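Local atomic coordinates of glutathione peroxidase-like peroxiredoxin HYR1 (Saccharomyces cerevisiae, PDB entry 3CMI), a protein that reduces hydroperoxides at the expense of thioredoxin and, as a sensor of hydroperoxide stress, oxidizes and so activates the transcription factor YAP1. Residues 52-65 with 155-167. Residues are numbered along the deposited sequence; the frame is centred on the assembly and turned at random.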
loop_
_atom_site.group_PDB
_atom_site.type_symbol
_atom_site.label_atom_id
_atom_site.label_comp_id
_atom_site.label_asym_id
_atom_site.label_seq_id
_atom_site.Cartn_x
_atom_site.Cartn_y
_atom_site.Cartn_z
ATOM N N GLU A 52 11.172 0.377 -8.976
ATOM C CA GLU A 52 11.623 0.553 -7.594
ATOM C C GLU A 52 10.810 -0.284 -6.601
ATOM O O GLU A 52 11.371 -0.861 -5.670
ATOM C CB GLU A 52 11.626 2.034 -7.186
ATOM C CG GLU A 52 12.841 2.815 -7.683
ATOM C CD GLU A 52 13.200 4.011 -6.799
ATOM O OE1 GLU A 52 13.554 5.078 -7.353
ATOM O OE2 GLU A 52 13.144 3.886 -5.554
ATOM N N LEU A 53 9.494 -0.348 -6.809
ATOM C CA LEU A 53 8.611 -1.159 -5.973
ATOM C C LEU A 53 8.930 -2.641 -6.109
ATOM O O LEU A 53 9.027 -3.352 -5.108
ATOM C CB LEU A 53 7.142 -0.907 -6.323
ATOM C CG LEU A 53 6.550 0.447 -5.924
ATOM C CD1 LEU A 53 5.261 0.690 -6.684
ATOM C CD2 LEU A 53 6.336 0.544 -4.414
ATOM N N GLU A 54 9.091 -3.091 -7.352
ATOM C CA GLU A 54 9.441 -4.479 -7.654
ATOM C C GLU A 54 10.778 -4.875 -7.024
ATOM O O GLU A 54 10.914 -5.986 -6.505
ATOM C CB GLU A 54 9.455 -4.708 -9.170
ATOM C CG GLU A 54 9.730 -6.154 -9.626
ATOM C CD GLU A 54 8.674 -7.164 -9.182
ATOM O OE1 GLU A 54 8.920 -8.371 -9.357
ATOM O OE2 GLU A 54 7.607 -6.772 -8.662
ATOM N N ALA A 55 11.747 -3.958 -7.054
ATOM C CA ALA A 55 13.049 -4.181 -6.434
ATOM C C ALA A 55 12.915 -4.360 -4.920
ATOM O O ALA A 55 13.549 -5.235 -4.338
ATOM C CB ALA A 55 14.018 -3.037 -6.767
ATOM N N LEU A 56 12.082 -3.530 -4.295
ATOM C CA LEU A 56 11.794 -3.636 -2.866
ATOM C C LEU A 56 11.181 -4.997 -2.546
ATOM O O LEU A 56 11.611 -5.683 -1.613
ATOM C CB LEU A 56 10.832 -2.521 -2.443
ATOM C CG LEU A 56 10.720 -2.134 -0.967
ATOM C CD1 LEU A 56 12.006 -1.469 -0.472
ATOM C CD2 LEU A 56 9.521 -1.210 -0.771
ATOM N N TYR A 57 10.195 -5.388 -3.349
ATOM C CA TYR A 57 9.494 -6.653 -3.176
ATOM C C TYR A 57 10.433 -7.841 -3.338
ATOM O O TYR A 57 10.466 -8.722 -2.481
ATOM C CB TYR A 57 8.323 -6.752 -4.159
ATOM C CG TYR A 57 7.515 -8.029 -4.064
ATOM C CD1 TYR A 57 6.807 -8.350 -2.900
ATOM C CD2 TYR A 57 7.430 -8.903 -5.150
ATOM C CE1 TYR A 57 6.050 -9.517 -2.818
ATOM C CE2 TYR A 57 6.683 -10.074 -5.072
ATOM C CZ TYR A 57 6.000 -10.375 -3.905
ATOM O OH TYR A 57 5.254 -11.532 -3.832
ATOM N N LYS A 58 11.191 -7.861 -4.432
ATOM C CA LYS A 58 12.175 -8.919 -4.675
ATOM C C LYS A 58 13.163 -9.040 -3.514
ATOM O O LYS A 58 13.485 -10.142 -3.063
ATOM C CB LYS A 58 12.937 -8.660 -5.978
ATOM C CG LYS A 58 12.100 -8.829 -7.234
ATOM C CD LYS A 58 12.987 -8.869 -8.469
ATOM C CE LYS A 58 12.169 -9.070 -9.738
ATOM N NZ LYS A 58 11.397 -10.354 -9.744
ATOM N N ARG A 59 13.622 -7.899 -3.016
ATOM C CA ARG A 59 14.634 -7.882 -1.968
ATOM C C ARG A 59 14.161 -8.508 -0.649
ATOM O O ARG A 59 14.873 -9.323 -0.047
ATOM C CB ARG A 59 15.150 -6.458 -1.746
ATOM C CG ARG A 59 15.994 -6.329 -0.512
ATOM C CD ARG A 59 17.014 -5.223 -0.598
ATOM N NE ARG A 59 18.200 -5.726 0.066
ATOM C CZ ARG A 59 19.354 -5.996 -0.524
ATOM N NH1 ARG A 59 19.547 -5.751 -1.811
ATOM N NH2 ARG A 59 20.342 -6.473 0.209
ATOM N N TYR A 60 12.944 -8.156 -0.244
ATOM C CA TYR A 60 12.456 -8.428 1.106
ATOM C C TYR A 60 11.343 -9.460 1.227
ATOM O O TYR A 60 11.008 -9.871 2.339
ATOM C CB TYR A 60 11.989 -7.124 1.756
ATOM C CG TYR A 60 13.105 -6.142 2.029
ATOM C CD1 TYR A 60 14.133 -6.455 2.919
ATOM C CD2 TYR A 60 13.125 -4.893 1.409
ATOM C CE1 TYR A 60 15.155 -5.549 3.181
ATOM C CE2 TYR A 60 14.150 -3.978 1.664
ATOM C CZ TYR A 60 15.155 -4.315 2.549
ATOM O OH TYR A 60 16.170 -3.427 2.798
ATOM N N LYS A 61 10.754 -9.872 0.109
ATOM C CA LYS A 61 9.570 -10.739 0.169
ATOM C C LYS A 61 9.734 -11.954 1.093
ATOM O O LYS A 61 8.810 -12.298 1.834
ATOM C CB LYS A 61 9.072 -11.149 -1.229
ATOM C CG LYS A 61 10.044 -11.959 -2.094
ATOM C CD LYS A 61 9.365 -12.354 -3.411
ATOM C CE LYS A 61 10.349 -12.959 -4.399
ATOM N NZ LYS A 61 10.583 -14.430 -4.170
ATOM N N ASP A 62 10.912 -12.574 1.074
ATOM C CA ASP A 62 11.160 -13.774 1.882
ATOM C C ASP A 62 11.525 -13.504 3.344
ATOM O O ASP A 62 11.762 -14.438 4.114
ATOM C CB ASP A 62 12.175 -14.690 1.201
ATOM C CG ASP A 62 11.611 -15.349 -0.038
ATOM O OD1 ASP A 62 10.459 -15.844 0.012
ATOM O OD2 ASP A 62 12.322 -15.376 -1.065
ATOM N N GLU A 63 11.559 -12.225 3.716
ATOM C CA GLU A 63 11.691 -11.818 5.112
ATOM C C GLU A 63 10.318 -11.696 5.782
ATOM O O GLU A 63 10.231 -11.432 6.983
ATOM C CB GLU A 63 12.436 -10.479 5.216
ATOM C CG GLU A 63 13.800 -10.449 4.535
ATOM C CD GLU A 63 14.820 -11.339 5.222
ATOM O OE1 GLU A 63 14.894 -11.299 6.470
ATOM O OE2 GLU A 63 15.548 -12.074 4.520
ATOM N N GLY A 64 9.253 -11.891 5.004
ATOM C CA GLY A 64 7.886 -11.678 5.484
ATOM C C GLY A 64 7.415 -10.267 5.172
ATOM O O GLY A 64 7.010 -9.520 6.063
ATOM N N PHE A 65 7.489 -9.911 3.893
ATOM C CA PHE A 65 7.153 -8.578 3.413
ATOM C C PHE A 65 6.389 -8.709 2.113
ATOM O O PHE A 65 6.684 -9.583 1.295
ATOM C CB PHE A 65 8.420 -7.752 3.171
ATOM C CG PHE A 65 8.166 -6.425 2.486
ATOM C CD1 PHE A 65 7.706 -5.325 3.209
ATOM C CD2 PHE A 65 8.383 -6.284 1.112
ATOM C CE1 PHE A 65 7.472 -4.098 2.580
ATOM C CE2 PHE A 65 8.151 -5.070 0.473
ATOM C CZ PHE A 65 7.695 -3.974 1.206
ATOM N N LYS A 155 10.823 7.881 -2.504
ATOM C CA LYS A 155 11.123 6.702 -3.303
ATOM C C LYS A 155 11.048 5.441 -2.439
ATOM O O LYS A 155 11.408 5.479 -1.263
ATOM C CB LYS A 155 12.486 6.843 -3.984
ATOM C CG LYS A 155 12.747 8.237 -4.560
ATOM C CD LYS A 155 13.215 8.197 -6.018
ATOM C CE LYS A 155 12.020 8.138 -6.985
ATOM N NZ LYS A 155 12.425 8.271 -8.419
ATOM N N PRO A 156 10.537 4.329 -3.010
ATOM C CA PRO A 156 10.396 3.081 -2.259
ATOM C C PRO A 156 11.694 2.637 -1.585
ATOM O O PRO A 156 11.664 2.179 -0.442
ATOM C CB PRO A 156 9.967 2.075 -3.336
ATOM C CG PRO A 156 9.254 2.901 -4.336
ATOM C CD PRO A 156 10.035 4.187 -4.390
ATOM N N SER A 157 12.818 2.789 -2.282
ATOM C CA SER A 157 14.138 2.443 -1.746
ATOM C C SER A 157 14.460 3.165 -0.429
ATOM O O SER A 157 15.144 2.615 0.438
ATOM C CB SER A 157 15.221 2.738 -2.786
ATOM O OG SER A 157 15.204 4.107 -3.169
ATOM N N SER A 158 13.959 4.391 -0.281
ATOM C CA SER A 158 14.183 5.196 0.927
ATOM C C SER A 158 13.532 4.614 2.190
ATOM O O SER A 158 13.872 5.006 3.313
ATOM C CB SER A 158 13.696 6.625 0.694
ATOM O OG SER A 158 14.566 7.304 -0.197
ATOM N N LEU A 159 12.603 3.681 1.984
ATOM C CA LEU A 159 11.843 3.025 3.048
ATOM C C LEU A 159 12.488 1.726 3.540
ATOM O O LEU A 159 11.986 1.105 4.484
ATOM C CB LEU A 159 10.431 2.696 2.536
ATOM C CG LEU A 159 9.213 3.604 2.750
ATOM C CD1 LEU A 159 9.519 5.102 2.682
ATOM C CD2 LEU A 159 8.098 3.215 1.767
ATOM N N SER A 160 13.581 1.309 2.898
ATOM C CA SER A 160 14.180 0.003 3.178
ATOM C C SER A 160 14.591 -0.168 4.645
ATOM O O SER A 160 14.290 -1.194 5.259
ATOM C CB SER A 160 15.344 -0.292 2.220
ATOM O OG SER A 160 16.451 0.564 2.456
ATOM N N GLU A 161 15.249 0.848 5.203
ATOM C CA GLU A 161 15.692 0.836 6.604
ATOM C C GLU A 161 14.543 0.753 7.612
ATOM O O GLU A 161 14.629 0.027 8.604
ATOM C CB GLU A 161 16.578 2.048 6.903
ATOM C CG GLU A 161 17.973 1.958 6.302
ATOM C CD GLU A 161 18.815 0.864 6.929
ATOM O OE1 GLU A 161 19.374 0.042 6.180
ATOM O OE2 GLU A 161 18.915 0.820 8.171
ATOM N N THR A 162 13.476 1.501 7.352
ATOM C CA THR A 162 12.258 1.420 8.146
ATOM C C THR A 162 11.600 0.037 8.015
ATOM O O THR A 162 11.131 -0.533 9.002
ATOM C CB THR A 162 11.259 2.520 7.728
ATOM O OG1 THR A 162 11.872 3.803 7.886
ATOM C CG2 THR A 162 9.975 2.459 8.565
ATOM N N ILE A 163 11.568 -0.499 6.797
ATOM C CA ILE A 163 11.047 -1.855 6.567
ATOM C C ILE A 163 11.855 -2.876 7.368
ATOM O O ILE A 163 11.284 -3.775 7.989
ATOM C CB ILE A 163 10.984 -2.219 5.054
ATOM C CG1 ILE A 163 9.909 -1.378 4.354
ATOM C CG2 ILE A 163 10.647 -3.714 4.835
ATOM C CD1 ILE A 163 9.972 -1.406 2.836
ATOM N N GLU A 164 13.176 -2.707 7.383
ATOM C CA GLU A 164 14.056 -3.634 8.095
ATOM C C GLU A 164 13.803 -3.656 9.602
ATOM O O GLU A 164 13.811 -4.730 10.200
ATOM C CB GLU A 164 15.537 -3.373 7.769
ATOM C CG GLU A 164 15.910 -3.880 6.380
ATOM C CD GLU A 164 17.398 -3.901 6.090
ATOM O OE1 GLU A 164 18.219 -3.914 7.036
ATOM O OE2 GLU A 164 17.747 -3.924 4.890
ATOM N N GLU A 165 13.561 -2.493 10.210
ATOM C CA GLU A 165 13.284 -2.455 11.654
ATOM C C GLU A 165 11.923 -3.044 12.030
ATOM O O GLU A 165 11.760 -3.594 13.118
ATOM C CB GLU A 165 13.524 -1.064 12.278
ATOM C CG GLU A 165 12.623 0.071 11.822
ATOM C CD GLU A 165 13.100 1.447 12.313
ATOM O OE1 GLU A 165 13.844 1.519 13.315
ATOM O OE2 GLU A 165 12.722 2.470 11.698
ATOM N N LEU A 166 10.957 -2.938 11.120
ATOM C CA LEU A 166 9.648 -3.573 11.304
ATOM C C LEU A 166 9.724 -5.088 11.125
ATOM O O LEU A 166 9.002 -5.834 11.784
ATOM C CB LEU A 166 8.607 -2.991 10.345
ATOM C CG LEU A 166 8.197 -1.524 10.482
ATOM C CD1 LEU A 166 7.163 -1.195 9.422
ATOM C CD2 LEU A 166 7.656 -1.216 11.874
ATOM N N LEU A 167 10.598 -5.537 10.230
ATOM C CA LEU A 167 10.763 -6.968 9.986
ATOM C C LEU A 167 11.370 -7.674 11.199
ATOM O O LEU A 167 11.102 -8.855 11.436
ATOM C CB LEU A 167 11.608 -7.214 8.731
ATOM C CG LEU A 167 10.988 -6.957 7.352
ATOM C CD1 LEU A 167 12.080 -6.845 6.306
ATOM C CD2 LEU A 167 9.994 -8.042 6.957
#
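Tyr60 enters a hole in helix 160-167 as a knob among Ser160, Ile163, Glu164 and Leu167. Its OH gives a 2.7 Å hydrogen bond to Glu164 OE2, which receives it on its anti lone pair; OE2 lies at the ring edge, in its plane, and the carboxylate is turned 68° from the ring. Ser160 CB meets the rim on the CE2 side, 3.3 Å from Tyr60 OH, Glu164 OE2 lying on the CE1 side. The other polar grip is at the start of the contact. Glu52, extended beyond CG, crosses Pro156 at about a right angle, CB against the ring's CG and OE2 against its CD. Ser157 OG reaches Glu52 OE2 at 3.2 Å from above the carboxylate plane, Ser157 N adds a weak bond to that oxygen, and Lys155 NZ makes a salt bridge with Glu52 OE1 (3.6 Å). In this thioredoxin-like fold the two helices run side by side on one face of the central sheet, the axes of segments 52-60 and 160-167 30° from parallel and 12.0 Å apart at closest, with Leu36 and Leu139 of the strands beneath. Between them the contact is largely apolar. Ile163 CG2 sits over one face of the Tyr60 ring. Leu56 meets Ile163 tip to tip, CD2 to CD1 at 3.6 Å, its chi1 of -161° swinging CG away from the backbone N; Phe65 CE1 touches that same CD1 at 3.7 Å. Leu53 crosses Pro156 at about a right angle, its CD2 against CG. At the far end Leu167 CD2 rests 3.4 Å from Gly64 O, and its CD1 lies against Glu63 CB.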